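RagA protein (Porphyromonas gingivalis, PDB 6SLN) probably takes up peptides across the outer membrane as a TonB-dependent receptor. Local coordinates at residues 222-227 with 953-958; 244-249 with 259-264; 474-479 with 544-549; 710-715 with 783-788; 797-802 with 822-827. All blocks are in the same frame, centred on the assembly; numbering follows the deposited sequence.

Overall arrangement
The protein is a TonB-dependent receptor, with a membrane barrel and a plug. Contact 1 spans the closing strand 986-996, linking strands 218-230 and 951-964. Contact 3 joins the end of a barrel strand to a later loop, close to the second subunit. Contact 4 is buried and wholly apolar, and it ties strand 696-715 to the small antiparallel sheet that includes strands 783-786 and 792-802. Contact 5 is at the surface of that same sheet, with centres about 30 Å from contact 4, and it mixes methyl groups with distant charges. Contact 2 is the only helix pair and is mainly aliphatic. Contacts 1, 2 and 3 are partly buried.

Contact 1: 222-227 with 953-958; sequences NASYGI and RVYLMA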
# COMPACT_ATOMS: atom_id res chain seq x y z
N ASN A 222 -19.38 -34.41 -1.80
CA ASN A 222 -20.58 -33.71 -1.37
C ASN A 222 -20.81 -32.51 -2.27
O ASN A 222 -19.86 -31.82 -2.66
CB ASN A 222 -20.49 -33.24 0.09
CG ASN A 222 -20.13 -34.35 1.05
OD1 ASN A 222 -20.90 -35.29 1.26
ND2 ASN A 222 -18.96 -34.24 1.66
N ALA A 223 -22.07 -32.27 -2.58
CA ALA A 223 -22.46 -31.15 -3.41
C ALA A 223 -23.83 -30.72 -2.94
O ALA A 223 -24.69 -31.56 -2.67
CB ALA A 223 -22.47 -31.52 -4.90
N SER A 224 -24.04 -29.41 -2.82
CA SER A 224 -25.32 -28.92 -2.37
C SER A 224 -25.58 -27.55 -2.97
O SER A 224 -24.65 -26.77 -3.18
CB SER A 224 -25.39 -28.86 -0.84
OG SER A 224 -24.72 -27.71 -0.35
N TYR A 225 -26.84 -27.28 -3.27
CA TYR A 225 -27.27 -25.98 -3.77
C TYR A 225 -28.51 -25.58 -3.00
O TYR A 225 -29.35 -26.43 -2.67
CB TYR A 225 -27.57 -26.00 -5.29
CG TYR A 225 -28.02 -24.65 -5.83
CD1 TYR A 225 -29.36 -24.31 -5.83
CD2 TYR A 225 -27.10 -23.73 -6.32
CE1 TYR A 225 -29.78 -23.08 -6.31
CE2 TYR A 225 -27.52 -22.49 -6.81
CZ TYR A 225 -28.87 -22.18 -6.80
OH TYR A 225 -29.32 -20.96 -7.27
N GLY A 226 -28.63 -24.29 -2.73
CA GLY A 226 -29.79 -23.81 -2.02
C GLY A 226 -29.90 -22.31 -2.14
O GLY A 226 -29.04 -21.64 -2.72
N ILE A 227 -30.97 -21.77 -1.55
CA ILE A 227 -31.26 -20.34 -1.60
C ILE A 227 -31.45 -19.81 -0.18
O ILE A 227 -31.76 -20.55 0.75
CB ILE A 227 -32.51 -20.04 -2.44
CG1 ILE A 227 -33.66 -20.93 -2.01
CG2 ILE A 227 -32.23 -20.26 -3.89
CD1 ILE A 227 -34.98 -20.29 -2.17
N ARG A 953 -26.18 -40.78 -0.87
CA ARG A 953 -27.24 -40.17 -0.09
C ARG A 953 -27.73 -38.91 -0.78
O ARG A 953 -26.94 -38.17 -1.37
CB ARG A 953 -26.80 -39.80 1.33
CG ARG A 953 -26.16 -40.90 2.11
CD ARG A 953 -25.34 -40.37 3.27
NE ARG A 953 -24.59 -41.46 3.88
CZ ARG A 953 -24.70 -41.84 5.15
NH1 ARG A 953 -25.53 -41.21 5.97
NH2 ARG A 953 -23.98 -42.86 5.60
N VAL A 954 -29.03 -38.66 -0.68
CA VAL A 954 -29.60 -37.37 -1.02
C VAL A 954 -30.32 -36.84 0.21
O VAL A 954 -30.80 -37.61 1.05
CB VAL A 954 -30.57 -37.44 -2.22
CG1 VAL A 954 -29.78 -37.58 -3.51
CG2 VAL A 954 -31.55 -38.62 -2.05
N TYR A 955 -30.36 -35.51 0.33
CA TYR A 955 -31.03 -34.90 1.47
C TYR A 955 -31.70 -33.61 1.06
O TYR A 955 -31.27 -32.92 0.12
CB TYR A 955 -30.07 -34.62 2.63
CG TYR A 955 -28.95 -33.64 2.32
CD1 TYR A 955 -29.15 -32.26 2.36
CD2 TYR A 955 -27.67 -34.10 2.03
CE1 TYR A 955 -28.11 -31.37 2.10
CE2 TYR A 955 -26.63 -33.23 1.77
CZ TYR A 955 -26.85 -31.87 1.80
OH TYR A 955 -25.79 -31.02 1.54
N LEU A 956 -32.74 -33.27 1.80
CA LEU A 956 -33.45 -32.00 1.69
C LEU A 956 -33.33 -31.29 3.02
O LEU A 956 -33.62 -31.87 4.07
CB LEU A 956 -34.91 -32.24 1.32
CG LEU A 956 -35.52 -31.41 0.21
CD1 LEU A 956 -34.50 -31.23 -0.90
CD2 LEU A 956 -36.78 -32.11 -0.29
N MET A 957 -32.91 -30.03 2.99
CA MET A 957 -32.53 -29.36 4.23
C MET A 957 -33.08 -27.95 4.30
O MET A 957 -33.15 -27.24 3.29
CB MET A 957 -31.01 -29.34 4.38
CG MET A 957 -30.58 -29.08 5.79
SD MET A 957 -28.99 -28.32 5.81
CE MET A 957 -29.39 -26.85 4.92
N ALA A 958 -33.47 -27.53 5.51
CA ALA A 958 -33.86 -26.16 5.80
C ALA A 958 -33.11 -25.66 7.03
O ALA A 958 -32.92 -26.41 8.00
CB ALA A 958 -35.38 -26.06 6.02
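Y955 reaches across to S224 at the seam of the TonB-dependent receptor barrel. The two residues sit on strands 951-964 and 218-230. Strand 986-996 lies between them and pairs antiparallel with both, so they are next-but-one neighbours running the same way. CB of Y955 points neither at segment 222-227 nor away from it. CG stands between the backbone N and the carbonyl carbon (chi1 62°), which turns the ring toward the first strand. The ring makes a cation-pi contact with K933, and the Y955 side chain also touches T935 and E112, the last in the plug region of the chain. Only the tip comes close across the contact: OH of Y955 is 3.2 Å from CB of S224. The ring meets S224 obliquely. V990 of the intervening strand packs against S224. The S224 hydroxyl is the more distant group, with OG 4.0 Å from OH of Y955.

Contact 2: 244-249 with 259-264; sequences ELLDFQ and QTVQKV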
# COMPACT_ATOMS: atom_id res chain seq x y z
N GLU A 244 -52.37 6.17 2.56
CA GLU A 244 -52.51 6.44 3.99
C GLU A 244 -51.43 7.39 4.49
O GLU A 244 -51.73 8.36 5.20
CB GLU A 244 -52.49 5.13 4.76
CG GLU A 244 -53.72 4.32 4.55
CD GLU A 244 -53.64 2.98 5.22
OE1 GLU A 244 -52.52 2.43 5.35
OE2 GLU A 244 -54.72 2.48 5.61
N LEU A 245 -50.16 7.11 4.14
CA LEU A 245 -49.08 8.00 4.55
C LEU A 245 -49.30 9.41 4.04
O LEU A 245 -49.19 10.38 4.80
CB LEU A 245 -47.73 7.47 4.06
CG LEU A 245 -46.59 8.46 4.34
CD1 LEU A 245 -46.53 8.75 5.84
CD2 LEU A 245 -45.28 7.93 3.82
N LEU A 246 -49.63 9.55 2.74
CA LEU A 246 -49.83 10.89 2.18
C LEU A 246 -50.97 11.62 2.88
O LEU A 246 -50.85 12.81 3.20
CB LEU A 246 -50.07 10.81 0.68
CG LEU A 246 -50.46 12.13 -0.00
CD1 LEU A 246 -49.42 13.19 0.27
CD2 LEU A 246 -50.62 11.93 -1.51
N ASP A 247 -52.08 10.94 3.13
CA ASP A 247 -53.16 11.59 3.86
C ASP A 247 -52.70 11.98 5.25
O ASP A 247 -53.01 13.08 5.73
CB ASP A 247 -54.38 10.69 3.94
CG ASP A 247 -55.64 11.45 4.26
OD1 ASP A 247 -55.89 12.49 3.60
OD2 ASP A 247 -56.37 11.02 5.19
N PHE A 248 -51.97 11.09 5.91
CA PHE A 248 -51.47 11.34 7.26
C PHE A 248 -50.62 12.60 7.31
O PHE A 248 -50.89 13.52 8.09
CB PHE A 248 -50.70 10.10 7.72
CG PHE A 248 -50.03 10.24 9.04
CD1 PHE A 248 -50.76 10.43 10.20
CD2 PHE A 248 -48.65 10.13 9.14
CE1 PHE A 248 -50.13 10.54 11.42
CE2 PHE A 248 -48.01 10.24 10.36
CZ PHE A 248 -48.75 10.44 11.50
N GLN A 249 -49.62 12.70 6.43
CA GLN A 249 -48.74 13.85 6.43
C GLN A 249 -49.49 15.14 6.13
O GLN A 249 -49.20 16.19 6.72
CB GLN A 249 -47.62 13.66 5.40
CG GLN A 249 -46.75 12.43 5.64
CD GLN A 249 -45.87 12.14 4.45
OE1 GLN A 249 -46.35 12.02 3.31
NE2 GLN A 249 -44.55 12.06 4.69
N GLN A 259 -53.13 22.78 3.14
CA GLN A 259 -52.65 21.88 2.11
C GLN A 259 -53.75 20.88 1.76
O GLN A 259 -54.61 20.56 2.58
CB GLN A 259 -51.39 21.15 2.59
CG GLN A 259 -50.55 20.61 1.48
CD GLN A 259 -49.89 21.70 0.65
OE1 GLN A 259 -50.47 22.16 -0.34
NE2 GLN A 259 -48.67 22.07 1.01
N THR A 260 -53.74 20.43 0.51
CA THR A 260 -54.59 19.33 0.07
C THR A 260 -53.70 18.21 -0.46
O THR A 260 -52.50 18.37 -0.63
CB THR A 260 -55.58 19.77 -1.02
OG1 THR A 260 -54.87 19.91 -2.26
CG2 THR A 260 -56.24 21.09 -0.65
N VAL A 261 -54.32 17.06 -0.72
CA VAL A 261 -53.59 15.90 -1.22
C VAL A 261 -53.15 16.12 -2.67
O VAL A 261 -52.03 15.74 -3.06
CB VAL A 261 -54.44 14.63 -1.04
CG1 VAL A 261 -53.88 13.47 -1.81
CG2 VAL A 261 -54.52 14.27 0.41
N GLN A 262 -54.00 16.76 -3.49
CA GLN A 262 -53.59 17.04 -4.86
C GLN A 262 -52.41 17.99 -4.91
O GLN A 262 -51.47 17.78 -5.70
CB GLN A 262 -54.75 17.61 -5.68
CG GLN A 262 -54.42 17.76 -7.18
CD GLN A 262 -54.12 16.42 -7.87
OE1 GLN A 262 -55.03 15.66 -8.21
NE2 GLN A 262 -52.83 16.13 -8.07
N LYS A 263 -52.42 19.04 -4.09
CA LYS A 263 -51.33 20.01 -4.14
C LYS A 263 -50.00 19.37 -3.76
O LYS A 263 -48.97 19.68 -4.36
CB LYS A 263 -51.65 21.19 -3.23
CG LYS A 263 -52.69 22.11 -3.80
CD LYS A 263 -52.94 23.33 -2.92
CE LYS A 263 -53.82 24.34 -3.65
NZ LYS A 263 -53.37 25.75 -3.46
N VAL A 264 -50.00 18.46 -2.79
CA VAL A 264 -48.76 17.77 -2.43
C VAL A 264 -48.30 16.89 -3.58
O VAL A 264 -47.10 16.84 -3.89
CB VAL A 264 -48.96 16.98 -1.12
CG1 VAL A 264 -47.81 16.04 -0.86
CG2 VAL A 264 -49.08 17.94 -0.00
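V261 and V264 of helix 261-276 pack on L246 of helix 242-252. The two helices follow each other in the chain and are joined by a short linker. At the start of 259-264, Q259 lies against V250, and its NE2 bonds to O of W255. T260 is the N-cap. Its OG1 accepts from N of K263 at 3.2 Å, with a nearly straight angle of 166°. V264 N also bonds to T260 O, which begins the helical pattern. V261 comes next and brings CG1 within 3.6 Å of CD2 of L246, the two side chains crossing at a slant. Its other methyl, CG2, is 3.9 Å from OD1 of D247, whose OD2 forms a salt bridge with K251. V264, one turn after V261, closes the contact: its CG1 is 3.5 Å from CD1 of L246. L246 has CG anti to its own N (chi1 173°), and its two methyls are shared out, one to each valine. The join therefore rests on aliphatic packing. T260 caps K263 and D247 pairs with K251, and neither bond links the two segments, so the helices are matched by shape rather than by directed bonds.

Contact 3: 474-479 with 544-549; sequences KRMPNN and KLMLLS
The end of a barrel strand meets a loop here: M546, in the loop between strands 515-540 and 561-580, reaches the last residues of strand 456-475 and the type II beta turn M476 to N479. Its side chain is extended at first and then bent at chi3 (78°), which swings CE round toward the strand. CE of M546 lies 3.7 Å from CD of K474, so the lysine offers its aliphatic stem. The two chains cross at a slant. SD of M546 meets the turn. It lies against CD of P477, 3.9 Å away, and SD of M546 is 4.2 Å from CE of M476. O of R475 is near as well, 4.1 Å from CE of M546. P477 is the second residue of the turn, and N478 follows with a positive phi of 65°. The contact is apolar; R475, at the border, pairs through NE with E488. On the barrel side, R489 of strand 487-510 packs on K474 and donates NH1 to O of M546. Helix 426-432 covers M476 through M432, F540 of strand 515-540 lies against M546, and N of L548 bonds to H562 of the second subunit.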
# COMPACT_ATOMS: atom_id res chain seq x y z
N LYS A 474 -13.19 0.93 -5.61
CA LYS A 474 -13.19 1.98 -6.62
C LYS A 474 -14.42 2.87 -6.48
O LYS A 474 -15.49 2.42 -6.07
CB LYS A 474 -13.15 1.39 -8.05
CG LYS A 474 -11.76 0.93 -8.49
CD LYS A 474 -11.73 0.62 -9.96
CE LYS A 474 -11.14 -0.74 -10.18
NZ LYS A 474 -10.65 -0.88 -11.57
N ARG A 475 -14.23 4.14 -6.81
CA ARG A 475 -15.31 5.09 -7.08
C ARG A 475 -15.25 5.39 -8.58
O ARG A 475 -14.37 6.13 -9.03
CB ARG A 475 -15.14 6.35 -6.25
CG ARG A 475 -16.39 6.80 -5.57
CD ARG A 475 -16.26 8.11 -4.75
NE ARG A 475 -15.27 8.05 -3.66
CZ ARG A 475 -15.34 7.29 -2.57
NH1 ARG A 475 -16.36 6.47 -2.37
NH2 ARG A 475 -14.35 7.34 -1.68
N MET A 476 -16.19 4.84 -9.34
CA MET A 476 -16.11 4.87 -10.81
C MET A 476 -16.25 6.29 -11.36
O MET A 476 -17.16 7.02 -10.97
CB MET A 476 -17.19 3.97 -11.40
CG MET A 476 -16.98 2.48 -11.10
SD MET A 476 -15.30 1.92 -11.50
CE MET A 476 -15.28 2.37 -13.22
N PRO A 477 -15.36 6.71 -12.26
CA PRO A 477 -15.52 8.03 -12.87
C PRO A 477 -16.77 8.09 -13.74
O PRO A 477 -17.34 7.07 -14.11
CB PRO A 477 -14.25 8.20 -13.70
CG PRO A 477 -13.85 6.82 -14.02
CD PRO A 477 -14.23 5.97 -12.82
N ASN A 478 -17.19 9.31 -14.04
CA ASN A 478 -18.23 9.59 -15.03
C ASN A 478 -19.59 9.04 -14.63
O ASN A 478 -20.48 8.95 -15.47
CB ASN A 478 -17.84 9.06 -16.40
CG ASN A 478 -16.55 9.62 -16.85
OD1 ASN A 478 -16.45 10.83 -17.04
ND2 ASN A 478 -15.53 8.77 -16.96
N ASN A 479 -19.75 8.67 -13.38
CA ASN A 479 -21.06 8.37 -12.85
C ASN A 479 -21.87 9.66 -12.85
O ASN A 479 -21.51 10.61 -12.13
CB ASN A 479 -20.91 7.78 -11.45
CG ASN A 479 -22.24 7.54 -10.74
OD1 ASN A 479 -23.32 7.76 -11.31
ND2 ASN A 479 -22.17 7.09 -9.50
N LYS A 544 -10.44 3.07 -17.82
CA LYS A 544 -9.33 2.25 -18.29
C LYS A 544 -7.99 2.69 -17.74
O LYS A 544 -7.01 1.97 -17.92
CB LYS A 544 -9.26 2.27 -19.83
CG LYS A 544 -10.11 1.19 -20.53
CD LYS A 544 -11.45 1.72 -21.01
CE LYS A 544 -11.27 2.85 -22.03
NZ LYS A 544 -12.45 3.76 -22.12
N LEU A 545 -7.93 3.85 -17.10
CA LEU A 545 -6.69 4.43 -16.59
C LEU A 545 -6.87 4.71 -15.09
O LEU A 545 -7.03 5.86 -14.65
CB LEU A 545 -6.35 5.69 -17.37
CG LEU A 545 -6.50 5.56 -18.89
CD1 LEU A 545 -6.68 6.92 -19.55
CD2 LEU A 545 -5.31 4.83 -19.51
N MET A 546 -6.85 3.64 -14.29
CA MET A 546 -7.18 3.72 -12.87
C MET A 546 -6.12 3.05 -11.98
O MET A 546 -6.42 2.59 -10.88
CB MET A 546 -8.56 3.12 -12.62
CG MET A 546 -9.69 3.99 -13.09
SD MET A 546 -11.28 3.49 -12.44
CE MET A 546 -11.17 4.18 -10.79
N LEU A 547 -4.86 3.00 -12.43
CA LEU A 547 -3.79 2.62 -11.53
C LEU A 547 -3.57 3.72 -10.48
O LEU A 547 -3.72 4.91 -10.77
CB LEU A 547 -2.49 2.36 -12.30
CG LEU A 547 -2.45 1.22 -13.33
CD1 LEU A 547 -1.06 1.07 -13.92
CD2 LEU A 547 -2.92 -0.10 -12.73
N LEU A 548 -3.23 3.32 -9.26
CA LEU A 548 -3.02 4.30 -8.21
C LEU A 548 -2.01 5.35 -8.65
O LEU A 548 -2.17 6.54 -8.36
CB LEU A 548 -2.55 3.61 -6.92
CG LEU A 548 -3.64 2.78 -6.21
CD1 LEU A 548 -3.14 2.10 -4.96
CD2 LEU A 548 -4.86 3.65 -5.90
N SER A 549 -0.98 4.94 -9.39
CA SER A 549 0.04 5.86 -9.88
C SER A 549 -0.49 6.93 -10.80
O SER A 549 0.25 7.86 -11.12
CB SER A 549 1.11 5.09 -10.63
OG SER A 549 0.49 4.11 -11.41

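Contact 4: 710-715 with 783-788; sequences MLIDVP and TIWEIG
W785 points the six-membered end of its indole at strand 696-715, where I712 and P715 receive it. The atom that touches is CZ3. CZ3 of W785 lies 4.4 Å from CG2 of I712 and 4.5 Å from CG of P715. These two carbons are on opposite sides of the indole plane, each approaching obliquely, so the end of the ring system reaches in between them. The directions from CZ3 to the two carbons are close to a right angle. W785 has CG anti to its carbonyl carbon (chi1 -64°), which, with CB already pointing at strand 696-715, carries the ring across to it. The reach matters because the backbones are far apart: the nearest CA atoms, of I712 and W785, are 11.7 Å from each other. From strand 696-715, I712 presents CG2 and P715 presents CG. Between them D713 is the centre of an inverse gamma turn, and its OD1 bonds to OG of S724. L778 and L152 also pack on W785, while Y776 and F770 pack on P715. T783, on the same strand as W785, lies against the backbone of the bound peptide. The contact itself is buried and joins the barrel strand to the small antiparallel sheet that includes strands 783-786 and 792-802. Its touches are all carbon to carbon and not close, so it has no directional bond and is a light dispersion contact.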
# COMPACT_ATOMS: atom_id res chain seq x y z
N MET A 710 -11.39 -7.23 37.86
CA MET A 710 -12.17 -7.22 36.64
C MET A 710 -11.64 -6.19 35.64
O MET A 710 -11.47 -5.01 35.97
CB MET A 710 -13.63 -6.94 36.98
CG MET A 710 -14.51 -6.60 35.79
SD MET A 710 -16.22 -7.11 36.05
CE MET A 710 -15.98 -8.84 35.77
N LEU A 711 -11.38 -6.64 34.41
CA LEU A 711 -10.90 -5.74 33.37
C LEU A 711 -12.08 -4.95 32.86
O LEU A 711 -12.85 -5.43 32.02
CB LEU A 711 -10.20 -6.50 32.25
CG LEU A 711 -8.75 -6.73 32.64
CD1 LEU A 711 -8.07 -7.82 31.81
CD2 LEU A 711 -8.01 -5.39 32.53
N ILE A 712 -12.27 -3.75 33.38
CA ILE A 712 -13.32 -2.87 32.90
C ILE A 712 -12.68 -1.80 32.04
O ILE A 712 -11.68 -1.19 32.44
CB ILE A 712 -14.13 -2.25 34.05
CG1 ILE A 712 -14.86 -3.33 34.86
CG2 ILE A 712 -15.09 -1.19 33.51
CD1 ILE A 712 -16.03 -2.80 35.75
N ASP A 713 -13.21 -1.63 30.83
CA ASP A 713 -12.85 -0.50 29.99
C ASP A 713 -13.59 0.69 30.61
O ASP A 713 -14.71 1.06 30.22
CB ASP A 713 -13.24 -0.76 28.54
CG ASP A 713 -12.57 0.18 27.57
OD1 ASP A 713 -11.88 1.11 28.02
OD2 ASP A 713 -12.73 -0.01 26.34
N VAL A 714 -12.96 1.27 31.63
CA VAL A 714 -13.68 2.19 32.52
C VAL A 714 -14.10 3.43 31.74
O VAL A 714 -13.26 4.03 31.04
CB VAL A 714 -12.81 2.56 33.72
CG1 VAL A 714 -13.35 3.80 34.39
CG2 VAL A 714 -12.74 1.39 34.72
N PRO A 715 -15.38 3.81 31.78
CA PRO A 715 -15.81 5.04 31.10
C PRO A 715 -15.23 6.27 31.78
O PRO A 715 -15.37 6.44 33.00
CB PRO A 715 -17.35 4.99 31.22
CG PRO A 715 -17.70 3.60 31.70
CD PRO A 715 -16.49 3.11 32.44
N THR A 783 -29.33 0.65 29.49
CA THR A 783 -28.79 -0.38 30.37
C THR A 783 -28.07 0.25 31.57
O THR A 783 -27.67 1.42 31.55
CB THR A 783 -27.81 -1.29 29.61
OG1 THR A 783 -26.62 -0.54 29.29
CG2 THR A 783 -28.44 -1.85 28.33
N ILE A 784 -27.90 -0.54 32.62
CA ILE A 784 -27.24 -0.06 33.83
C ILE A 784 -26.45 -1.20 34.46
O ILE A 784 -26.85 -2.37 34.42
CB ILE A 784 -28.24 0.52 34.85
CG1 ILE A 784 -27.51 1.31 35.94
CG2 ILE A 784 -29.03 -0.59 35.50
CD1 ILE A 784 -28.42 1.95 36.95
N TRP A 785 -25.28 -0.83 34.99
CA TRP A 785 -24.55 -1.64 35.95
C TRP A 785 -24.98 -1.21 37.36
O TRP A 785 -24.91 -0.03 37.70
CB TRP A 785 -23.06 -1.43 35.75
CG TRP A 785 -22.53 -1.92 34.41
CD1 TRP A 785 -23.07 -2.90 33.62
CD2 TRP A 785 -21.35 -1.46 33.74
NE1 TRP A 785 -22.29 -3.06 32.49
CE2 TRP A 785 -21.24 -2.19 32.55
CE3 TRP A 785 -20.39 -0.49 34.03
CZ2 TRP A 785 -20.19 -1.99 31.65
CZ3 TRP A 785 -19.35 -0.29 33.12
CH2 TRP A 785 -19.26 -1.03 31.96
N GLU A 786 -25.47 -2.16 38.16
CA GLU A 786 -25.87 -1.87 39.54
C GLU A 786 -25.50 -3.03 40.45
O GLU A 786 -25.86 -4.18 40.18
CB GLU A 786 -27.37 -1.58 39.63
CG GLU A 786 -27.80 -1.13 41.01
CD GLU A 786 -29.20 -0.58 41.02
OE1 GLU A 786 -29.79 -0.48 39.93
OE2 GLU A 786 -29.73 -0.24 42.10
N ILE A 787 -24.81 -2.72 41.55
CA ILE A 787 -24.07 -3.74 42.30
C ILE A 787 -24.95 -4.88 42.79
O ILE A 787 -24.47 -6.01 42.95
CB ILE A 787 -23.30 -3.07 43.46
CG1 ILE A 787 -21.94 -2.58 42.95
CG2 ILE A 787 -23.13 -4.01 44.67
CD1 ILE A 787 -21.04 -2.07 44.02
N GLY A 788 -26.22 -4.65 43.02
CA GLY A 788 -26.89 -5.85 43.47
C GLY A 788 -27.44 -6.79 42.40
O GLY A 788 -28.17 -7.73 42.75

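Contact 5: 797-802 with 822-827; sequences EYAGID and KVTTSQ
A bend at chi3 of K822 (52°) places its CE near E797. E797, in segment 797-802, has CG anti to its carbonyl carbon (chi1 -57°) and an extended stem. OE1 of E797 is 4.3 Å from CE of K822. The charged ends stay further apart, with OE1 of E797 4.9 Å from NZ of K822. The charges are opposite and could attract weakly, but at this distance they make no salt bridge. The second touch is between methyls. CB of A799 is 4.2 Å from CG2 of T824. Both pairs lie at the protein surface and touch only lightly. Further along, T825 OG1 takes a weak bond from N of Q827 at 3.3 Å, where the chain leaves the strand. Both segments belong to the small antiparallel sheet. Strand 807-812 pairs with each of them: A799 bonds to L809 and E797 to Y811, while V823 bonds to V812 and T825 to W810. The side chains of A799 and K822 both touch Y811. Strand 833-836 pairs with strand 792-802 as well, and its T834 and I836 pack on E797.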
# COMPACT_ATOMS: atom_id res chain seq x y z
N GLU A 797 -40.78 3.95 32.91
CA GLU A 797 -41.85 2.97 32.70
C GLU A 797 -43.02 3.68 32.04
O GLU A 797 -43.72 4.47 32.68
CB GLU A 797 -42.26 2.32 34.02
CG GLU A 797 -41.10 1.64 34.72
CD GLU A 797 -41.55 0.70 35.82
OE1 GLU A 797 -42.74 0.74 36.21
OE2 GLU A 797 -40.71 -0.09 36.28
N TYR A 798 -43.21 3.41 30.75
CA TYR A 798 -44.29 4.00 29.97
C TYR A 798 -45.64 3.59 30.55
O TYR A 798 -45.87 2.41 30.80
CB TYR A 798 -44.18 3.54 28.51
CG TYR A 798 -45.19 4.18 27.61
CD1 TYR A 798 -45.08 5.52 27.25
CD2 TYR A 798 -46.28 3.46 27.12
CE1 TYR A 798 -46.02 6.12 26.44
CE2 TYR A 798 -47.21 4.05 26.30
CZ TYR A 798 -47.08 5.37 25.97
OH TYR A 798 -48.01 5.97 25.16
N ALA A 799 -46.52 4.56 30.78
CA ALA A 799 -47.85 4.24 31.30
C ALA A 799 -48.84 4.14 30.14
O ALA A 799 -49.16 3.04 29.67
CB ALA A 799 -48.31 5.27 32.33
N GLY A 800 -49.32 5.28 29.67
CA GLY A 800 -50.03 5.30 28.41
C GLY A 800 -50.25 6.72 27.94
O GLY A 800 -49.32 7.51 27.87
N ILE A 801 -51.49 7.06 27.63
CA ILE A 801 -51.83 8.44 27.35
C ILE A 801 -52.97 8.87 28.27
O ILE A 801 -53.82 8.05 28.65
CB ILE A 801 -52.19 8.67 25.87
CG1 ILE A 801 -53.56 8.09 25.53
CG2 ILE A 801 -51.13 8.06 24.97
CD1 ILE A 801 -54.19 8.73 24.27
N ASP A 802 -52.93 10.12 28.68
CA ASP A 802 -54.07 10.77 29.30
C ASP A 802 -55.09 11.07 28.21
O ASP A 802 -54.81 11.85 27.28
CB ASP A 802 -53.59 12.03 30.01
CG ASP A 802 -54.71 12.88 30.53
OD1 ASP A 802 -55.87 12.41 30.58
OD2 ASP A 802 -54.40 14.03 30.89
N LYS A 822 -50.17 3.76 41.10
CA LYS A 822 -48.92 4.46 40.81
C LYS A 822 -49.20 5.84 40.22
O LYS A 822 -50.22 6.07 39.55
CB LYS A 822 -48.07 3.64 39.85
CG LYS A 822 -47.96 2.18 40.23
CD LYS A 822 -47.22 1.39 39.15
CE LYS A 822 -45.90 2.04 38.80
NZ LYS A 822 -45.19 2.57 40.01
N VAL A 823 -48.29 6.78 40.51
CA VAL A 823 -48.44 8.17 40.07
C VAL A 823 -47.90 8.30 38.66
O VAL A 823 -46.86 7.71 38.32
CB VAL A 823 -47.71 9.13 41.03
CG1 VAL A 823 -47.72 10.55 40.47
CG2 VAL A 823 -48.34 9.10 42.41
N THR A 824 -48.61 9.06 37.83
CA THR A 824 -48.20 9.31 36.46
C THR A 824 -47.83 10.77 36.29
O THR A 824 -48.18 11.63 37.11
CB THR A 824 -49.31 8.91 35.47
OG1 THR A 824 -50.46 9.75 35.63
CG2 THR A 824 -49.71 7.45 35.68
N THR A 825 -47.10 11.06 35.22
CA THR A 825 -46.79 12.44 34.89
C THR A 825 -46.78 12.58 33.38
O THR A 825 -46.47 11.63 32.65
CB THR A 825 -45.45 12.87 35.50
OG1 THR A 825 -45.24 14.25 35.24
CG2 THR A 825 -44.30 12.07 34.91
N SER A 826 -47.15 13.78 32.90
CA SER A 826 -46.96 14.10 31.49
C SER A 826 -45.60 14.74 31.19
O SER A 826 -45.13 14.64 30.05
CB SER A 826 -48.07 15.03 31.00
OG SER A 826 -47.65 16.38 31.02
N GLN A 827 -44.97 15.38 32.18
CA GLN A 827 -43.64 15.96 31.99
C GLN A 827 -42.60 14.85 32.11
O GLN A 827 -42.41 14.29 33.20
CB GLN A 827 -43.37 17.07 33.00
CG GLN A 827 -44.45 18.14 33.07
CD GLN A 827 -43.90 19.53 33.34
OE1 GLN A 827 -42.90 19.68 34.04
NE2 GLN A 827 -44.56 20.55 32.79